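Local coordinates for protein Vlm2 (Streptomyces tsusimaensis, PDB 6ECB) that takes part in nonribosomal synthesis of the depsipeptide valinomycin, here represented by its thioesterase domain, which probably releases the finished product from the synthetase, at residues A26-L31 against H68-P73; P45-T50 against H218-S223; G128-G133 against K232-I237; D138-L143 against R251-W256; H238-K243 against D290-L295. All blocks are in the same frame, centred on the assembly; numbering follows the deposited sequence.

Overall arrangement
All five contacts belong to one alpha/beta-hydrolase thioesterase domain. Interactions 1 and 5 both reach the central sheet, about 22 Å apart between centres. Interaction 1 pairs an outer strand by backbone bonds; interaction 5 packs a strand on a helix through sulfur and rings. Interaction 3 lies on the approaches to two inner strands and runs from a surface salt bridge to a buried isoleucine. Its segment 232-237 leads straight into 238-243 of interaction 5. Interaction 4 is the most buried and relies on prolines over aromatic rings. It touches interaction 5 beside Asp138. Interaction 2, smallest in buried area, joins a type II turn to a helix end and touches interaction 1.

Interaction 1: residues A26-L31 against H68-P73; sequences AKLVRL and HGVEAP
Val29 O is held by two groups of the facing strand. Gly69 N gives Val29 O a hydrogen bond of 2.8 Å, and His68 CA adds a C-H...O contact to Val29 O at 3.1 Å. Val29 N bonds back to Gly69 O. Further along, Glu71 N reaches Lys27 O at 2.8 Å in an almost straight bond (176°), while Lys27 N donates to Glu71 O. Strand 27-30 is thus the edge strand, antiparallel to 67-71, in an otherwise parallel alpha/beta-hydrolase sheet.

Leu28, Arg30, His68 and Val70 share one face of the sheet. The His68 ring sits between two side chains. Arg30 CD lies over one face of the His68 ring, 4.1 Å from its centroid, as a CH-pi contact. Leu28 CD2 lies over the opposite face, toward the rim. A bend at chi2 (64°) in Arg30 follows an extended start and carries CD over the ring. One water joins Arg30 NH1 to His68 NE2, and Arg30 NE bonds to Asn32. At the other end Ala26 CB meets Val70 CG1 at 3.5 Å.

Glu71 turns its carboxylate away to Tyr208 and Val51 N. The four backbone bonds carry the pairing, and the histidine ring is flanked on both faces by aliphatic groups.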
# COMPACT_ATOMS: atom_id res chain seq x y z
N ALA A 26 7.55 -12.50 -5.12
CA ALA A 26 6.33 -11.72 -5.05
C ALA A 26 5.53 -11.94 -6.33
O ALA A 26 6.03 -12.44 -7.33
CB ALA A 26 6.64 -10.25 -4.85
N LYS A 27 4.26 -11.54 -6.28
CA LYS A 27 3.27 -11.86 -7.29
C LYS A 27 2.66 -10.55 -7.76
O LYS A 27 2.20 -9.77 -6.94
CB LYS A 27 2.21 -12.78 -6.68
CG LYS A 27 0.99 -13.08 -7.50
CD LYS A 27 0.09 -14.07 -6.72
CE LYS A 27 -1.29 -14.22 -7.37
NZ LYS A 27 -2.11 -15.29 -6.73
N LEU A 28 2.65 -10.32 -9.07
CA LEU A 28 2.00 -9.14 -9.62
C LEU A 28 0.52 -9.46 -9.85
O LEU A 28 0.19 -10.41 -10.56
CB LEU A 28 2.70 -8.78 -10.93
CG LEU A 28 2.55 -7.38 -11.47
CD1 LEU A 28 3.06 -6.37 -10.46
CD2 LEU A 28 3.32 -7.29 -12.77
N VAL A 29 -0.37 -8.68 -9.23
CA VAL A 29 -1.81 -8.90 -9.30
C VAL A 29 -2.48 -7.73 -10.02
O VAL A 29 -2.27 -6.57 -9.64
CB VAL A 29 -2.41 -9.06 -7.90
CG1 VAL A 29 -3.92 -9.24 -8.00
CG2 VAL A 29 -1.78 -10.24 -7.18
N ARG A 30 -3.28 -8.02 -11.03
CA ARG A 30 -4.04 -6.98 -11.72
C ARG A 30 -5.24 -6.57 -10.88
O ARG A 30 -6.05 -7.42 -10.48
CB ARG A 30 -4.49 -7.50 -13.09
CG ARG A 30 -5.23 -6.48 -13.94
CD ARG A 30 -4.36 -5.27 -14.35
NE ARG A 30 -5.12 -4.36 -15.20
CZ ARG A 30 -5.13 -4.42 -16.53
NH1 ARG A 30 -4.39 -5.33 -17.16
NH2 ARG A 30 -5.87 -3.56 -17.22
N LEU A 31 -5.38 -5.28 -10.62
CA LEU A 31 -6.42 -4.77 -9.74
C LEU A 31 -7.58 -4.13 -10.47
O LEU A 31 -8.58 -3.83 -9.82
CB LEU A 31 -5.86 -3.73 -8.77
CG LEU A 31 -4.71 -4.22 -7.89
CD1 LEU A 31 -4.22 -3.14 -6.97
CD2 LEU A 31 -5.18 -5.44 -7.10
N HIS A 68 -1.76 -2.51 -11.17
CA HIS A 68 -1.30 -3.73 -10.53
C HIS A 68 -0.95 -3.44 -9.08
O HIS A 68 -0.63 -2.31 -8.71
CB HIS A 68 -0.04 -4.28 -11.18
CG HIS A 68 -0.24 -4.77 -12.57
ND1 HIS A 68 -0.00 -3.99 -13.68
CD2 HIS A 68 -0.65 -5.98 -13.03
CE1 HIS A 68 -0.24 -4.71 -14.77
NE2 HIS A 68 -0.65 -5.91 -14.40
N GLY A 69 -0.98 -4.49 -8.26
CA GLY A 69 -0.32 -4.46 -6.97
C GLY A 69 0.63 -5.64 -6.86
O GLY A 69 0.43 -6.68 -7.48
N VAL A 70 1.67 -5.45 -6.06
CA VAL A 70 2.58 -6.54 -5.75
C VAL A 70 2.15 -7.17 -4.44
O VAL A 70 2.05 -6.48 -3.42
CB VAL A 70 4.03 -6.06 -5.67
CG1 VAL A 70 4.92 -7.23 -5.34
CG2 VAL A 70 4.44 -5.43 -6.98
N GLU A 71 1.93 -8.46 -4.48
CA GLU A 71 1.61 -9.26 -3.31
C GLU A 71 2.90 -9.88 -2.78
O GLU A 71 3.69 -10.44 -3.55
CB GLU A 71 0.62 -10.33 -3.72
CG GLU A 71 0.11 -11.13 -2.62
CD GLU A 71 -1.30 -10.76 -2.22
OE1 GLU A 71 -1.73 -9.57 -2.29
OE2 GLU A 71 -1.96 -11.69 -1.81
N ALA A 72 3.10 -9.80 -1.47
CA ALA A 72 4.31 -10.35 -0.88
C ALA A 72 4.39 -11.86 -1.12
O ALA A 72 3.37 -12.55 -1.21
CB ALA A 72 4.34 -10.08 0.62
N PRO A 73 5.60 -12.43 -1.15
CA PRO A 73 5.71 -13.89 -1.18
C PRO A 73 5.13 -14.49 0.09
O PRO A 73 5.14 -13.86 1.15
CB PRO A 73 7.22 -14.13 -1.28
CG PRO A 73 7.85 -12.94 -0.80
CD PRO A 73 6.92 -11.78 -1.08
O HOH W 1 -2.55 -7.19 -16.51

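Interaction 2: residues P45-T50 against H218-S223; sequences PPAGGT and HQLMYS
Polar contact between Gln219 and the loop centres on the side-chain amide. Gln219 OE1 accepts a hydrogen bond from Gly48 N at 2.8 Å. The donor lies in the carbonyl plane, and the bond is somewhat bent, with 146° at the hydrogen. A water sits 2.9 Å from Gln219 OE1 and 3.0 Å from Pro46 O, so it can link the two carbonyls. The other end of the amide is also used: Gln219 NE2 donates to Tyr222 OH at 3.0 Å, nearly in the amide plane. With a partner at each end, the amide is fixed in its rotation. Tyr222 OH bonds further to Pro84 O.

Backbone bonds shape the receiving loop. Residues Pro46 to Gly49 form a type II beta turn, closed by Gly49 N to Pro46 O. The positive phi of Gly48 suits this turn, and the turn's central peptide points Gly48 N-H at the glutamine.

Apolar contact is small. Ala47 CB touches Gln219 CB at 4.0 Å and Leu220 CD2 at 3.9 Å, so the methyl rests against the end of the helix.

In alpha/beta-hydrolases the loop after this strand commonly supplies an oxyanion-hole amide, and such a role is possible here. The loop follows strand 40-44 and leads to helix 55-60. Gly49 has a backbone hydrogen bond with Ala72, just beyond strand 67-71. Near the end of helix 206-220, the Gln219 side chain touches Met89 of helix 86-97 and Leu112 of helix 112-126.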
# COMPACT_ATOMS: atom_id res chain seq x y z
N PRO A 45 2.81 -3.10 -1.38
CA PRO A 45 1.89 -3.36 -0.28
C PRO A 45 2.34 -2.75 1.03
O PRO A 45 3.54 -2.67 1.32
CB PRO A 45 1.89 -4.90 -0.19
CG PRO A 45 3.27 -5.28 -0.60
CD PRO A 45 3.63 -4.29 -1.72
N PRO A 46 1.39 -2.38 1.90
CA PRO A 46 1.73 -1.95 3.25
C PRO A 46 2.05 -3.15 4.14
O PRO A 46 2.13 -4.28 3.63
CB PRO A 46 0.46 -1.24 3.71
CG PRO A 46 -0.58 -2.07 3.13
CD PRO A 46 -0.07 -2.46 1.74
N ALA A 47 2.17 -2.92 5.44
CA ALA A 47 2.51 -4.02 6.35
C ALA A 47 1.49 -5.13 6.20
O ALA A 47 0.27 -4.89 6.22
CB ALA A 47 2.55 -3.54 7.79
N GLY A 48 1.98 -6.36 6.05
CA GLY A 48 1.14 -7.52 5.82
C GLY A 48 1.19 -8.03 4.39
O GLY A 48 0.81 -9.20 4.13
N GLY A 49 1.65 -7.20 3.45
CA GLY A 49 2.02 -7.67 2.14
C GLY A 49 0.90 -7.85 1.14
O GLY A 49 1.16 -8.37 0.06
N THR A 50 -0.32 -7.46 1.49
CA THR A 50 -1.47 -7.66 0.62
C THR A 50 -1.73 -6.43 -0.23
O THR A 50 -1.42 -5.31 0.18
CB THR A 50 -2.72 -8.00 1.44
OG1 THR A 50 -3.81 -8.30 0.57
CG2 THR A 50 -3.14 -6.84 2.33
N HIS A 218 5.15 -8.83 11.69
CA HIS A 218 6.57 -8.80 11.37
C HIS A 218 6.98 -7.45 10.77
O HIS A 218 7.98 -6.85 11.18
CB HIS A 218 6.90 -9.92 10.39
CG HIS A 218 8.26 -9.84 9.80
ND1 HIS A 218 9.39 -10.18 10.52
CD2 HIS A 218 8.68 -9.47 8.57
CE1 HIS A 218 10.45 -10.00 9.75
NE2 HIS A 218 10.05 -9.58 8.57
N GLN A 219 6.22 -6.97 9.79
CA GLN A 219 6.62 -5.75 9.09
C GLN A 219 6.35 -4.51 9.93
O GLN A 219 7.01 -3.47 9.75
CB GLN A 219 5.90 -5.66 7.76
CG GLN A 219 6.31 -6.77 6.79
CD GLN A 219 5.83 -6.53 5.41
OE1 GLN A 219 4.63 -6.40 5.17
NE2 GLN A 219 6.77 -6.46 4.46
N LEU A 220 5.39 -4.59 10.84
CA LEU A 220 5.21 -3.51 11.80
C LEU A 220 6.41 -3.32 12.70
O LEU A 220 6.52 -2.26 13.33
CB LEU A 220 3.96 -3.75 12.65
CG LEU A 220 2.64 -3.54 11.91
CD1 LEU A 220 1.47 -3.91 12.78
CD2 LEU A 220 2.50 -2.09 11.40
N MET A 221 7.31 -4.31 12.81
CA MET A 221 8.53 -4.14 13.57
C MET A 221 9.69 -3.59 12.76
O MET A 221 10.77 -3.41 13.32
CB MET A 221 8.97 -5.49 14.19
CG MET A 221 7.91 -6.13 15.00
SD MET A 221 8.55 -7.69 15.72
CE MET A 221 7.01 -8.54 15.97
N TYR A 222 9.53 -3.30 11.46
CA TYR A 222 10.59 -2.65 10.70
C TYR A 222 11.00 -1.35 11.40
O TYR A 222 10.15 -0.63 11.94
CB TYR A 222 10.16 -2.33 9.29
CG TYR A 222 10.03 -3.49 8.32
CD1 TYR A 222 10.59 -4.74 8.59
CD2 TYR A 222 9.37 -3.31 7.13
CE1 TYR A 222 10.47 -5.78 7.65
CE2 TYR A 222 9.25 -4.31 6.21
CZ TYR A 222 9.80 -5.55 6.48
OH TYR A 222 9.63 -6.52 5.50
N SER A 223 12.30 -1.07 11.40
CA SER A 223 12.83 0.12 12.06
C SER A 223 12.56 1.37 11.24
O SER A 223 12.76 1.39 10.02
CB SER A 223 14.33 -0.05 12.29
OG SER A 223 14.91 1.18 12.67
O HOH W 2 4.81 -5.05 2.62

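Interaction 3: residues G128-G133 against K232-I237; sequences GIRPKG and KLDIPI
Gly133 and Pro236 meet on the approaches to two neighbouring parallel strands, 134-137 and 237-241. Gly133 CA comes to 3.2 Å from Pro236 O where the strands begin to pair, Pro236 bonding with Leu134 through the backbone. Ile235 packs beside them. With its CG1 between the backbone N and the carbonyl carbon (chi1 62°), Ile235 CD1 lies 3.6 Å from Gly133 C and 3.9 Å from Pro131 CB. Ile235 CG2 turns to Pro131 O, at 3.5 Å, and to the Arg130 guanidinium.

In the alpha/beta-hydrolase fold these are links from helix to strand in the parallel part of the sheet. The first begins where a Schellman motif at Gly128 ends helix 112-126, and Pro131 packs on Ile107 of strand 105-110.

Toward the surface, Arg130 runs out extended and covers the isoleucine. Ile235 CG2 lies 3.8 Å from Arg130 CZ, over the centre of one guanidinium face. Arg130 NH1 forms a salt bridge to Asp234 OD2 at 3.2 Å, with a straight N-H of 170°. The donor comes from above the carboxylate plane, and the two planes stand 74° apart.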
# COMPACT_ATOMS: atom_id res chain seq x y z
N GLY A 128 18.16 0.57 -14.85
CA GLY A 128 17.88 1.08 -16.18
C GLY A 128 16.41 1.06 -16.56
O GLY A 128 16.08 0.94 -17.74
N ILE A 129 15.53 1.11 -15.57
CA ILE A 129 14.08 1.12 -15.77
C ILE A 129 13.55 2.37 -15.10
O ILE A 129 13.72 2.54 -13.89
CB ILE A 129 13.42 -0.12 -15.17
CG1 ILE A 129 14.03 -1.38 -15.80
CG2 ILE A 129 11.89 -0.07 -15.32
CD1 ILE A 129 13.61 -2.67 -15.06
N ARG A 130 12.87 3.23 -15.86
CA ARG A 130 12.45 4.52 -15.33
C ARG A 130 10.94 4.64 -15.24
O ARG A 130 10.27 4.89 -16.27
CB ARG A 130 13.02 5.64 -16.19
CG ARG A 130 12.76 7.04 -15.62
CD ARG A 130 13.26 8.12 -16.56
NE ARG A 130 13.03 9.46 -16.00
CZ ARG A 130 13.85 10.07 -15.15
NH1 ARG A 130 15.01 9.53 -14.77
NH2 ARG A 130 13.52 11.28 -14.70
N PRO A 131 10.36 4.50 -14.06
CA PRO A 131 8.91 4.74 -13.91
C PRO A 131 8.59 6.19 -14.22
O PRO A 131 9.44 7.08 -14.18
CB PRO A 131 8.64 4.41 -12.44
CG PRO A 131 9.82 3.55 -12.00
CD PRO A 131 10.99 4.14 -12.78
N LYS A 132 7.31 6.42 -14.51
CA LYS A 132 6.80 7.76 -14.78
C LYS A 132 6.90 8.67 -13.56
O LYS A 132 7.10 9.87 -13.71
CB LYS A 132 5.36 7.65 -15.25
CG LYS A 132 4.75 8.95 -15.72
CD LYS A 132 3.41 8.67 -16.37
CE LYS A 132 2.67 9.94 -16.67
NZ LYS A 132 3.38 10.68 -17.69
N GLY A 133 6.75 8.12 -12.37
CA GLY A 133 6.72 8.91 -11.15
C GLY A 133 6.45 8.02 -9.97
O GLY A 133 6.18 6.81 -10.11
N LYS A 232 18.22 10.76 -3.17
CA LYS A 232 17.20 11.48 -3.90
C LYS A 232 16.75 10.64 -5.09
O LYS A 232 17.56 9.99 -5.76
CB LYS A 232 17.68 12.83 -4.39
CG LYS A 232 18.08 13.82 -3.28
CD LYS A 232 18.07 15.20 -3.87
CE LYS A 232 18.54 16.26 -2.92
NZ LYS A 232 18.12 17.59 -3.43
N LEU A 233 15.46 10.69 -5.36
CA LEU A 233 14.86 9.92 -6.44
C LEU A 233 14.71 10.82 -7.65
O LEU A 233 14.23 11.95 -7.55
CB LEU A 233 13.50 9.37 -6.00
CG LEU A 233 12.75 8.52 -6.99
CD1 LEU A 233 13.46 7.21 -7.25
CD2 LEU A 233 11.34 8.27 -6.47
N ASP A 234 15.15 10.33 -8.81
CA ASP A 234 15.23 11.14 -10.01
C ASP A 234 14.01 10.98 -10.91
O ASP A 234 14.16 10.98 -12.14
CB ASP A 234 16.51 10.76 -10.77
CG ASP A 234 16.77 11.66 -11.95
OD1 ASP A 234 16.58 12.87 -11.80
OD2 ASP A 234 17.13 11.15 -13.04
N ILE A 235 12.83 10.76 -10.34
CA ILE A 235 11.57 10.89 -11.07
C ILE A 235 10.63 11.74 -10.22
O ILE A 235 10.86 11.91 -9.03
CB ILE A 235 10.93 9.51 -11.36
CG1 ILE A 235 10.59 8.78 -10.06
CG2 ILE A 235 11.86 8.67 -12.23
CD1 ILE A 235 9.95 7.39 -10.32
N PRO A 236 9.57 12.29 -10.81
CA PRO A 236 8.70 13.18 -10.03
C PRO A 236 7.95 12.41 -8.96
O PRO A 236 7.54 11.27 -9.17
CB PRO A 236 7.73 13.75 -11.07
CG PRO A 236 8.28 13.39 -12.39
CD PRO A 236 9.21 12.27 -12.24
N ILE A 237 7.75 13.08 -7.83
CA ILE A 237 7.00 12.52 -6.71
C ILE A 237 5.71 13.31 -6.55
O ILE A 237 5.72 14.55 -6.60
CB ILE A 237 7.83 12.57 -5.43
CG1 ILE A 237 9.14 11.86 -5.63
CG2 ILE A 237 7.05 11.98 -4.28
CD1 ILE A 237 10.03 11.90 -4.43

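Interaction 4: residues D138-L143 against R251-W256; sequences DTPPRL and RLFSAW
One hydrogen bond crosses the contact: Trp256 NE1 donates to Thr139 O at 2.8 Å, with 161° at the hydrogen. The oxygen lies in the plane of the indole and offers a lone pair, so the ring edge is held firmly to the backbone.

CH-pi contacts come next. Pro141 CD sits over the five-membered ring of Trp256, 3.4 Å from its centroid. Pro140 CG lies over the centre of the Phe253 ring, 4.0 Å from its centroid. Two successive prolines thus cover two different aromatic faces. In Phe253 and Trp256 alike, CG is anti to the carbonyl carbon, which brings each ring across to the prolines.

The loop 138-143 follows strand 134-137 of the alpha/beta-hydrolase sheet. Its first residue, Asp138, fits the acid of a probable Ser-His-Asp triad with Ser111 and His273. Asp138 OD2 bonds to His273 ND1, while OD1 takes bonds from Thr242 N and His245 NE2.

Van der Waals packing fills in the rest. Phe253 CZ lies 3.5 Å from Asp138 OD1, with the carboxylate and ring planes only 12° apart. Pro140 CB meets Leu252 CB at 3.7 Å, and Pro141 CG meets Ala255 CB at 3.9 Å. Nearer the surface, Arg142 CD rests on the methyls of Leu252.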
# COMPACT_ATOMS: atom_id res chain seq x y z
N ASP A 138 -0.28 9.43 1.55
CA ASP A 138 -0.51 9.87 2.93
C ASP A 138 0.46 9.28 3.96
O ASP A 138 0.05 8.96 5.08
CB ASP A 138 -1.96 9.57 3.34
CG ASP A 138 -2.40 10.38 4.52
OD1 ASP A 138 -2.04 11.58 4.57
OD2 ASP A 138 -3.11 9.83 5.38
N THR A 139 1.76 9.19 3.63
CA THR A 139 2.75 8.91 4.64
C THR A 139 3.91 9.88 4.44
O THR A 139 4.33 10.07 3.29
CB THR A 139 3.30 7.46 4.64
OG1 THR A 139 4.22 7.31 5.73
CG2 THR A 139 4.04 7.13 3.42
N PRO A 140 4.45 10.44 5.51
CA PRO A 140 5.73 11.15 5.40
C PRO A 140 6.87 10.18 5.21
O PRO A 140 6.74 8.97 5.47
CB PRO A 140 5.87 11.86 6.76
CG PRO A 140 4.61 11.65 7.48
CD PRO A 140 4.00 10.40 6.91
N PRO A 141 8.04 10.68 4.87
CA PRO A 141 9.18 9.76 4.76
C PRO A 141 9.58 9.18 6.09
O PRO A 141 10.06 8.03 6.13
CB PRO A 141 10.29 10.63 4.13
CG PRO A 141 9.84 11.99 4.14
CD PRO A 141 8.33 12.02 4.33
N ARG A 142 9.37 9.90 7.19
CA ARG A 142 9.46 9.31 8.52
C ARG A 142 8.22 8.47 8.76
O ARG A 142 7.10 9.00 8.83
CB ARG A 142 9.54 10.39 9.59
CG ARG A 142 10.87 10.98 9.74
CD ARG A 142 10.90 12.05 10.85
NE ARG A 142 10.83 11.52 12.21
CZ ARG A 142 11.89 11.13 12.92
NH1 ARG A 142 13.11 11.19 12.40
NH2 ARG A 142 11.73 10.67 14.15
N LEU A 143 8.39 7.16 8.91
CA LEU A 143 7.22 6.30 9.10
C LEU A 143 6.64 6.54 10.49
O LEU A 143 7.37 6.70 11.46
CB LEU A 143 7.60 4.83 8.93
CG LEU A 143 6.44 3.84 9.04
CD1 LEU A 143 5.27 4.14 8.08
CD2 LEU A 143 6.93 2.42 8.83
N ARG A 251 3.54 18.20 9.98
CA ARG A 251 4.73 18.97 9.60
C ARG A 251 5.84 18.10 9.02
O ARG A 251 6.90 18.65 8.65
CB ARG A 251 5.25 19.76 10.80
CG ARG A 251 5.85 18.91 11.89
CD ARG A 251 6.47 19.79 12.99
NE ARG A 251 5.42 20.49 13.68
CZ ARG A 251 5.03 20.29 14.95
NH1 ARG A 251 4.01 20.97 15.42
NH2 ARG A 251 5.66 19.46 15.76
N LEU A 252 5.65 16.79 8.92
CA LEU A 252 6.69 15.91 8.39
C LEU A 252 6.53 15.60 6.92
O LEU A 252 7.44 15.03 6.31
CB LEU A 252 6.74 14.59 9.17
CG LEU A 252 7.06 14.75 10.65
CD1 LEU A 252 7.02 13.37 11.34
CD2 LEU A 252 8.44 15.40 10.82
N PHE A 253 5.40 15.97 6.30
CA PHE A 253 5.19 15.59 4.91
C PHE A 253 6.13 16.33 3.98
O PHE A 253 6.56 15.76 2.97
CB PHE A 253 3.74 15.84 4.49
CG PHE A 253 2.81 14.73 4.90
CD1 PHE A 253 2.63 13.63 4.07
CD2 PHE A 253 2.16 14.75 6.11
CE1 PHE A 253 1.79 12.59 4.44
CE2 PHE A 253 1.32 13.69 6.48
CZ PHE A 253 1.16 12.63 5.64
N SER A 254 6.43 17.60 4.28
CA SER A 254 7.25 18.40 3.37
C SER A 254 8.63 17.80 3.16
O SER A 254 9.30 18.10 2.15
CB SER A 254 7.35 19.83 3.90
OG SER A 254 8.13 19.91 5.09
N ALA A 255 9.08 16.95 4.08
CA ALA A 255 10.39 16.32 3.93
C ALA A 255 10.48 15.42 2.71
O ALA A 255 11.59 15.02 2.36
CB ALA A 255 10.74 15.58 5.23
N TRP A 256 9.37 15.07 2.04
CA TRP A 256 9.52 14.35 0.77
C TRP A 256 10.41 15.12 -0.19
O TRP A 256 11.10 14.51 -1.00
CB TRP A 256 8.19 14.04 0.07
CG TRP A 256 7.57 12.81 0.66
CD1 TRP A 256 6.42 12.74 1.39
CD2 TRP A 256 8.09 11.48 0.58
NE1 TRP A 256 6.19 11.44 1.78
CE2 TRP A 256 7.20 10.65 1.30
CE3 TRP A 256 9.21 10.91 -0.03
CZ2 TRP A 256 7.43 9.28 1.45
CZ3 TRP A 256 9.43 9.56 0.13
CH2 TRP A 256 8.54 8.76 0.86

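Interaction 5: residues H238-K243 against D290-L295; sequences HVFRTK and DRHCGL
Cys293 SG touches the ring of His238 from above. Cys293 SG lies 3.6 Å from the centroid of the His238 ring and only 14° off the normal, over the centre of one face. The nearest ring atom is His238 CG, at 3.5 Å from Cys293 SG. The same sulfur meets Phe240 differently. Cys293 SG stands at the edge of that ring, in its plane, with Phe240 CZ 4.0 Å away. One thiol thus serves a histidine face and a phenylalanine edge. SG is anti to the carbonyl carbon of Cys293 (chi1 -64°), which points it from the helix to the strand.

His292 is the second helix residue in contact. His292 CB packs 4.1 Å from His238 CD2 and equally far from Phe240 CZ. The two imidazoles do not meet directly. A water lies 3.0 Å from His238 NE2 and 3.0 Å from His292 ND1, in the plane of each ring, and bridges them.

Further out, both rings come from strand 237-241, two residues apart, and they pack against the C-terminal helix 281-293 of the alpha/beta-hydrolase fold. Strand 134-137 pairs with this strand, and Phe240 packs on Ile135 and Leu137. Strand 264-268 flanks the other edge of strand 237-241, where His238 touches Thr265. Cys293 O bonds to Tyr106 OH, and Asp290 OD2 receives Lys62 N.

No direct hydrogen bond crosses between the segments. The helix end therefore meets the sheet through sulfur-aromatic and van der Waals contact, with a single water joining the polar edges of the two histidines.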
# COMPACT_ATOMS: atom_id res chain seq x y z
N HIS A 238 4.59 12.60 -6.38
CA HIS A 238 3.31 13.20 -6.04
C HIS A 238 2.90 12.66 -4.69
O HIS A 238 2.79 11.44 -4.54
CB HIS A 238 2.20 12.85 -7.03
CG HIS A 238 2.15 13.74 -8.22
ND1 HIS A 238 3.01 13.58 -9.28
CD2 HIS A 238 1.38 14.82 -8.51
CE1 HIS A 238 2.76 14.50 -10.19
NE2 HIS A 238 1.78 15.28 -9.75
N VAL A 239 2.69 13.55 -3.72
CA VAL A 239 2.33 13.18 -2.36
C VAL A 239 0.87 13.60 -2.15
O VAL A 239 0.55 14.79 -2.26
CB VAL A 239 3.23 13.90 -1.34
CG1 VAL A 239 2.87 13.52 0.10
CG2 VAL A 239 4.71 13.62 -1.62
N PHE A 240 0.01 12.65 -1.86
CA PHE A 240 -1.40 12.90 -1.59
C PHE A 240 -1.58 12.73 -0.09
O PHE A 240 -1.36 11.64 0.43
CB PHE A 240 -2.30 11.94 -2.37
CG PHE A 240 -2.19 12.12 -3.86
CD1 PHE A 240 -1.17 11.49 -4.59
CD2 PHE A 240 -3.07 12.95 -4.54
CE1 PHE A 240 -1.05 11.69 -5.94
CE2 PHE A 240 -2.95 13.16 -5.90
CZ PHE A 240 -1.93 12.51 -6.61
N ARG A 241 -1.95 13.82 0.60
CA ARG A 241 -1.96 13.79 2.06
C ARG A 241 -3.31 14.22 2.60
O ARG A 241 -3.90 15.22 2.16
CB ARG A 241 -0.87 14.72 2.65
CG ARG A 241 -0.93 16.11 2.11
CD ARG A 241 -0.08 17.09 2.93
NE ARG A 241 0.06 18.36 2.22
CZ ARG A 241 1.10 19.18 2.34
NH1 ARG A 241 2.10 18.90 3.17
NH2 ARG A 241 1.13 20.29 1.63
N THR A 242 -3.77 13.47 3.61
CA THR A 242 -4.96 13.85 4.34
C THR A 242 -4.62 14.99 5.30
O THR A 242 -3.44 15.31 5.54
CB THR A 242 -5.56 12.66 5.09
OG1 THR A 242 -4.63 12.11 6.03
CG2 THR A 242 -5.98 11.57 4.11
N LYS A 243 -5.65 15.62 5.84
CA LYS A 243 -5.50 16.87 6.58
C LYS A 243 -6.02 16.78 8.01
O LYS A 243 -6.32 17.80 8.62
CB LYS A 243 -6.19 18.01 5.84
CG LYS A 243 -5.62 18.27 4.44
CD LYS A 243 -4.06 18.34 4.41
CE LYS A 243 -3.50 19.46 5.30
NZ LYS A 243 -3.97 20.81 4.87
N ASP A 290 -6.50 10.92 -10.64
CA ASP A 290 -6.80 11.06 -12.06
C ASP A 290 -6.38 12.43 -12.57
O ASP A 290 -5.74 12.56 -13.62
CB ASP A 290 -8.28 10.87 -12.34
CG ASP A 290 -8.73 9.42 -12.34
OD1 ASP A 290 -7.90 8.50 -12.45
OD2 ASP A 290 -9.97 9.21 -12.25
N ARG A 291 -6.75 13.48 -11.83
CA ARG A 291 -6.50 14.84 -12.28
C ARG A 291 -5.01 15.15 -12.33
O ARG A 291 -4.53 15.79 -13.28
CB ARG A 291 -7.20 15.84 -11.36
CG ARG A 291 -6.94 17.31 -11.71
CD ARG A 291 -7.61 18.24 -10.69
NE ARG A 291 -8.96 17.79 -10.36
CZ ARG A 291 -9.66 18.23 -9.31
NH1 ARG A 291 -9.15 19.14 -8.49
NH2 ARG A 291 -10.88 17.74 -9.09
N HIS A 292 -4.27 14.75 -11.29
CA HIS A 292 -2.88 15.13 -11.16
C HIS A 292 -1.92 14.19 -11.86
O HIS A 292 -0.85 14.64 -12.30
CB HIS A 292 -2.50 15.23 -9.68
CG HIS A 292 -3.08 16.42 -9.01
ND1 HIS A 292 -2.46 17.65 -9.03
CD2 HIS A 292 -4.22 16.58 -8.32
CE1 HIS A 292 -3.20 18.52 -8.37
NE2 HIS A 292 -4.28 17.90 -7.93
N CYS A 293 -2.27 12.91 -12.00
CA CYS A 293 -1.35 11.90 -12.51
C CYS A 293 -1.87 11.10 -13.68
O CYS A 293 -1.06 10.48 -14.37
CB CYS A 293 -0.97 10.92 -11.39
SG CYS A 293 -0.06 11.72 -10.05
N GLY A 294 -3.18 11.06 -13.92
CA GLY A 294 -3.74 10.22 -14.95
C GLY A 294 -3.96 10.96 -16.26
O GLY A 294 -3.51 12.09 -16.46
N LEU A 295 -4.65 10.29 -17.14
CA LEU A 295 -4.96 10.85 -18.44
C LEU A 295 -6.15 11.80 -18.30
O LEU A 295 -7.16 11.42 -17.70
CB LEU A 295 -5.30 9.72 -19.40
CG LEU A 295 -5.45 9.96 -20.89
CD1 LEU A 295 -4.14 10.40 -21.48
CD2 LEU A 295 -5.90 8.66 -21.52
O HOH W 3 0.15 17.76 -10.45